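Local coordinates for protein putative mandelate racemase (Bordetella bronchiseptica, PDB 3OZY) that is of unknown function but, as a magnesium-binding member of the enolase superfamily, probably acts on acid sugars related to m-xylarate, at residues A[46-58]-A[302-314]. Residues are numbered along the deposited sequence; the frame is centred on the assembly and turned at random.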
loop_
_atom_site.group_PDB
_atom_site.type_symbol
_atom_site.label_atom_id
_atom_site.label_comp_id
_atom_site.label_asym_id
_atom_site.label_seq_id
_atom_site.Cartn_x
_atom_site.Cartn_y
_atom_site.Cartn_z
ATOM N N VAL A 46 9.031 29.862 -9.795
ATOM C CA VAL A 46 9.741 29.220 -8.687
ATOM C C VAL A 46 9.458 27.725 -8.755
ATOM O O VAL A 46 8.299 27.303 -8.766
ATOM C CB VAL A 46 9.302 29.751 -7.316
ATOM C CG1 VAL A 46 10.142 29.110 -6.208
ATOM C CG2 VAL A 46 9.422 31.275 -7.268
ATOM N N THR A 47 10.521 26.933 -8.814
ATOM C CA THR A 47 10.401 25.498 -9.048
ATOM C C THR A 47 10.958 24.707 -7.873
ATOM O O THR A 47 11.962 25.095 -7.284
ATOM C CB THR A 47 11.165 25.098 -10.323
ATOM O OG1 THR A 47 10.599 25.783 -11.447
ATOM C CG2 THR A 47 11.078 23.599 -10.562
ATOM N N GLY A 48 10.292 23.607 -7.527
ATOM C CA GLY A 48 10.835 22.667 -6.557
ATOM C C GLY A 48 11.038 21.304 -7.186
ATOM O O GLY A 48 10.300 20.921 -8.091
ATOM N N VAL A 49 12.037 20.567 -6.713
ATOM C CA VAL A 49 12.264 19.201 -7.184
ATOM C C VAL A 49 12.256 18.203 -6.028
ATOM O O VAL A 49 12.468 18.568 -4.863
ATOM C CB VAL A 49 13.590 19.051 -7.983
ATOM C CG1 VAL A 49 13.583 19.945 -9.221
ATOM C CG2 VAL A 49 14.796 19.347 -7.107
ATOM N N GLY A 50 12.000 16.943 -6.365
ATOM C CA GLY A 50 11.934 15.889 -5.368
ATOM C C GLY A 50 12.139 14.524 -5.989
ATOM O O GLY A 50 12.361 14.398 -7.195
ATOM N N SER A 51 12.068 13.489 -5.156
ATOM C CA SER A 51 12.183 12.103 -5.608
ATOM C C SER A 51 11.342 11.220 -4.703
ATOM O O SER A 51 11.413 11.359 -3.481
ATOM C CB SER A 51 13.632 11.620 -5.521
ATOM O OG SER A 51 13.689 10.212 -5.713
ATOM N N PRO A 52 10.564 10.298 -5.291
ATOM C CA PRO A 52 9.770 9.309 -4.543
ATOM C C PRO A 52 10.511 7.987 -4.322
ATOM O O PRO A 52 9.872 6.950 -4.130
ATOM C CB PRO A 52 8.584 9.064 -5.473
ATOM C CG PRO A 52 9.234 9.159 -6.848
ATOM C CD PRO A 52 10.203 10.313 -6.722
ATOM N N SER A 53 11.841 8.035 -4.363
ATOM C CA SER A 53 12.675 6.880 -4.054
ATOM C C SER A 53 12.500 5.741 -5.067
ATOM O O SER A 53 12.060 5.944 -6.205
ATOM C CB SER A 53 12.402 6.419 -2.615
ATOM O OG SER A 53 13.321 5.428 -2.185
ATOM N N GLY A 54 12.869 4.540 -4.646
ATOM C CA GLY A 54 12.829 3.363 -5.499
ATOM C C GLY A 54 13.441 2.199 -4.745
ATOM O O GLY A 54 13.951 2.380 -3.646
ATOM N N PRO A 55 13.404 0.994 -5.320
ATOM C CA PRO A 55 12.814 0.697 -6.626
ATOM C C PRO A 55 11.290 0.623 -6.573
ATOM O O PRO A 55 10.700 -0.093 -5.754
ATOM C CB PRO A 55 13.409 -0.674 -6.975
ATOM C CG PRO A 55 13.706 -1.304 -5.635
ATOM C CD PRO A 55 14.073 -0.173 -4.716
ATOM N N TYR A 56 10.674 1.396 -7.458
ATOM C CA TYR A 56 9.252 1.303 -7.768
ATOM C C TYR A 56 9.174 1.535 -9.270
ATOM O O TYR A 56 9.896 2.394 -9.800
ATOM C CB TYR A 56 8.450 2.424 -7.106
ATOM C CG TYR A 56 8.544 2.574 -5.604
ATOM C CD1 TYR A 56 7.892 1.693 -4.751
ATOM C CD2 TYR A 56 9.208 3.654 -5.047
ATOM C CE1 TYR A 56 7.944 1.857 -3.369
ATOM C CE2 TYR A 56 9.269 3.827 -3.680
ATOM C CZ TYR A 56 8.623 2.932 -2.842
ATOM O OH TYR A 56 8.676 3.113 -1.469
ATOM N N ASP A 57 8.285 0.817 -9.952
ATOM C CA ASP A 57 8.156 0.975 -11.400
ATOM C C ASP A 57 8.009 2.442 -11.799
ATOM O O ASP A 57 7.169 3.163 -11.256
ATOM C CB ASP A 57 6.963 0.187 -11.924
ATOM C CG ASP A 57 6.864 0.246 -13.427
ATOM O OD1 ASP A 57 7.564 -0.542 -14.095
ATOM O OD2 ASP A 57 6.107 1.102 -13.942
ATOM N N LEU A 58 8.814 2.880 -12.764
ATOM C CA LEU A 58 8.861 4.297 -13.102
ATOM C C LEU A 58 7.580 4.787 -13.772
ATOM O O LEU A 58 7.191 5.933 -13.558
ATOM C CB LEU A 58 10.072 4.629 -13.979
ATOM C CG LEU A 58 11.446 4.434 -13.345
ATOM C CD1 LEU A 58 12.513 4.990 -14.289
ATOM C CD2 LEU A 58 11.546 5.105 -11.980
ATOM N N ASN A 302 16.089 7.063 12.537
ATOM C CA ASN A 302 17.281 7.078 11.684
ATOM C C ASN A 302 16.774 6.618 10.324
ATOM O O ASN A 302 16.543 5.426 10.120
ATOM C CB ASN A 302 18.347 6.099 12.197
ATOM C CG ASN A 302 18.857 6.451 13.577
ATOM O OD1 ASN A 302 18.544 5.784 14.561
ATOM N ND2 ASN A 302 19.655 7.502 13.658
ATOM N N PRO A 303 16.555 7.560 9.391
ATOM C CA PRO A 303 15.856 7.204 8.152
ATOM C C PRO A 303 16.661 6.303 7.227
ATOM O O PRO A 303 17.887 6.382 7.166
ATOM C CB PRO A 303 15.646 8.558 7.463
ATOM C CG PRO A 303 16.744 9.409 8.006
ATOM C CD PRO A 303 16.833 9.005 9.458
ATOM N N HIS A 304 15.942 5.463 6.496
ATOM C CA HIS A 304 16.438 4.925 5.245
ATOM C C HIS A 304 16.544 6.098 4.259
ATOM O O HIS A 304 15.693 6.996 4.266
ATOM C CB HIS A 304 15.428 3.883 4.752
ATOM C CG HIS A 304 15.653 3.420 3.347
ATOM N ND1 HIS A 304 15.190 4.116 2.251
ATOM C CD2 HIS A 304 16.253 2.309 2.863
ATOM C CE1 HIS A 304 15.519 3.464 1.147
ATOM N NE2 HIS A 304 16.160 2.360 1.493
ATOM N N THR A 305 17.596 6.114 3.434
ATOM C CA THR A 305 17.819 7.216 2.489
ATOM C C THR A 305 18.195 6.738 1.078
ATOM O O THR A 305 18.450 7.553 0.191
ATOM C CB THR A 305 18.971 8.098 2.956
ATOM O OG1 THR A 305 20.191 7.368 2.787
ATOM C CG2 THR A 305 18.812 8.498 4.415
ATOM N N PHE A 306 18.211 5.426 0.881
ATOM C CA PHE A 306 18.891 4.792 -0.250
ATOM C C PHE A 306 18.050 4.802 -1.530
ATOM O O PHE A 306 17.102 4.030 -1.654
ATOM C CB PHE A 306 19.204 3.355 0.179
ATOM C CG PHE A 306 20.201 2.610 -0.687
ATOM C CD1 PHE A 306 21.536 2.504 -0.295
ATOM C CD2 PHE A 306 19.784 1.919 -1.810
ATOM C CE1 PHE A 306 22.438 1.761 -1.034
ATOM C CE2 PHE A 306 20.688 1.184 -2.560
ATOM C CZ PHE A 306 22.021 1.111 -2.164
ATOM N N ASN A 307 18.393 5.702 -2.457
ATOM C CA ASN A 307 17.962 5.630 -3.860
ATOM C C ASN A 307 18.729 6.604 -4.739
ATOM O O ASN A 307 19.235 6.219 -5.789
ATOM C CB ASN A 307 16.461 5.857 -4.061
ATOM C CG ASN A 307 16.011 5.427 -5.446
ATOM O OD1 ASN A 307 15.936 4.237 -5.727
ATOM N ND2 ASN A 307 15.757 6.394 -6.329
ATOM N N ASP A 308 18.797 7.864 -4.331
ATOM C CA ASP A 308 19.451 8.886 -5.149
ATOM C C ASP A 308 19.854 10.068 -4.270
ATOM O O ASP A 308 19.541 10.096 -3.083
ATOM C CB ASP A 308 18.525 9.322 -6.286
ATOM C CG ASP A 308 17.200 9.864 -5.772
ATOM O OD1 ASP A 308 17.225 10.955 -5.168
ATOM O OD2 ASP A 308 16.157 9.209 -5.966
ATOM N N ILE A 309 20.547 11.046 -4.839
ATOM C CA ILE A 309 21.071 12.129 -4.026
ATOM C C ILE A 309 19.964 13.032 -3.468
ATOM O O ILE A 309 20.153 13.696 -2.453
ATOM C CB ILE A 309 22.133 12.957 -4.790
ATOM C CG1 ILE A 309 22.990 13.781 -3.820
ATOM C CG2 ILE A 309 21.473 13.840 -5.834
ATOM C CD1 ILE A 309 23.862 12.956 -2.906
ATOM N N ILE A 310 18.815 13.061 -4.134
ATOM C CA ILE A 310 17.697 13.849 -3.627
ATOM C C ILE A 310 17.095 13.189 -2.395
ATOM O O ILE A 310 16.825 13.863 -1.401
ATOM C CB ILE A 310 16.621 14.067 -4.694
ATOM C CG1 ILE A 310 17.235 14.798 -5.891
ATOM C CG2 ILE A 310 15.425 14.830 -4.105
ATOM C CD1 ILE A 310 16.218 15.286 -6.889
ATOM N N THR A 311 16.917 11.873 -2.435
ATOM C CA THR A 311 16.392 11.208 -1.244
ATOM C C THR A 311 17.377 11.338 -0.087
ATOM O O THR A 311 16.980 11.514 1.062
ATOM C CB THR A 311 15.977 9.719 -1.499
ATOM O OG1 THR A 311 17.118 8.899 -1.790
ATOM C CG2 THR A 311 15.010 9.611 -2.661
ATOM N N VAL A 312 18.668 11.260 -0.387
ATOM C CA VAL A 312 19.686 11.504 0.621
ATOM C C VAL A 312 19.595 12.925 1.190
ATOM O O VAL A 312 19.507 13.112 2.408
ATOM C CB VAL A 312 21.092 11.199 0.059
ATOM C CG1 VAL A 312 22.199 11.742 0.978
ATOM C CG2 VAL A 312 21.235 9.700 -0.147
ATOM N N ALA A 313 19.612 13.929 0.317
ATOM C CA ALA A 313 19.569 15.309 0.778
ATOM C C ALA A 313 18.315 15.631 1.585
ATOM O O ALA A 313 18.398 16.308 2.605
ATOM C CB ALA A 313 19.712 16.287 -0.393
ATOM N N ALA A 314 17.158 15.165 1.122
ATOM C CA ALA A 314 15.900 15.472 1.807
ATOM C C ALA A 314 15.958 14.964 3.241
ATOM O O ALA A 314 15.627 15.690 4.181
ATOM C CB ALA A 314 14.716 14.862 1.075
HETATM O O HOH W 1 16.290 1.567 -2.515
#
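Ser53 OG meets the imidazole of His304 at its edge, near the ring plane, while one face of that ring carries the backbone N of Phe306. The hydroxyl is hydrogen-bonded to Arg280, and His304 ND1 to Asp277. The amide of Asn307 lies face to face on the Ser53-Gly54 peptide, nearly parallel to it, CG 3.5 Å from Ser53 C; Gly54, lacking a side chain, lets OD1 come within 3.2 Å of its CA. A water at the in-plane edge of the Phe306 ring donates to Gly54 O and Phe306 O, bridging the two backbones. The one direct hydrogen bond across the contact runs from Ser51 OG to Asp308 OD2, 2.7 Å, on the carboxylate's syn lone pair. Asn307 ND2, an amide nitrogen with two N-H groups, reaches the same oxygen on its anti side and also bonds Gln34 O, so OD2 is gripped twice. With CG set between backbone N and carbonyl carbon (chi1 58°), Asp308 turns OD1 back to accept from Thr311 N as the N-cap of helix 309-321. Small Ser51 fits beside both this carboxylate and the Thr311 methyl, CG2 3.4 Å from OG; its hydroxyl also accepts from Ser53 N, closing an ST turn. Ile310 lays CG2 on the backbone, 3.8 Å from Ser51 N, a buried N without a partner, while CD1 reaches Val49 CG2. The contact joins the N-terminal domain to the barrel near the magnesium site of Asp201, Glu227 and Glu254, consistent with the interdomain active site of the enolase superfamily.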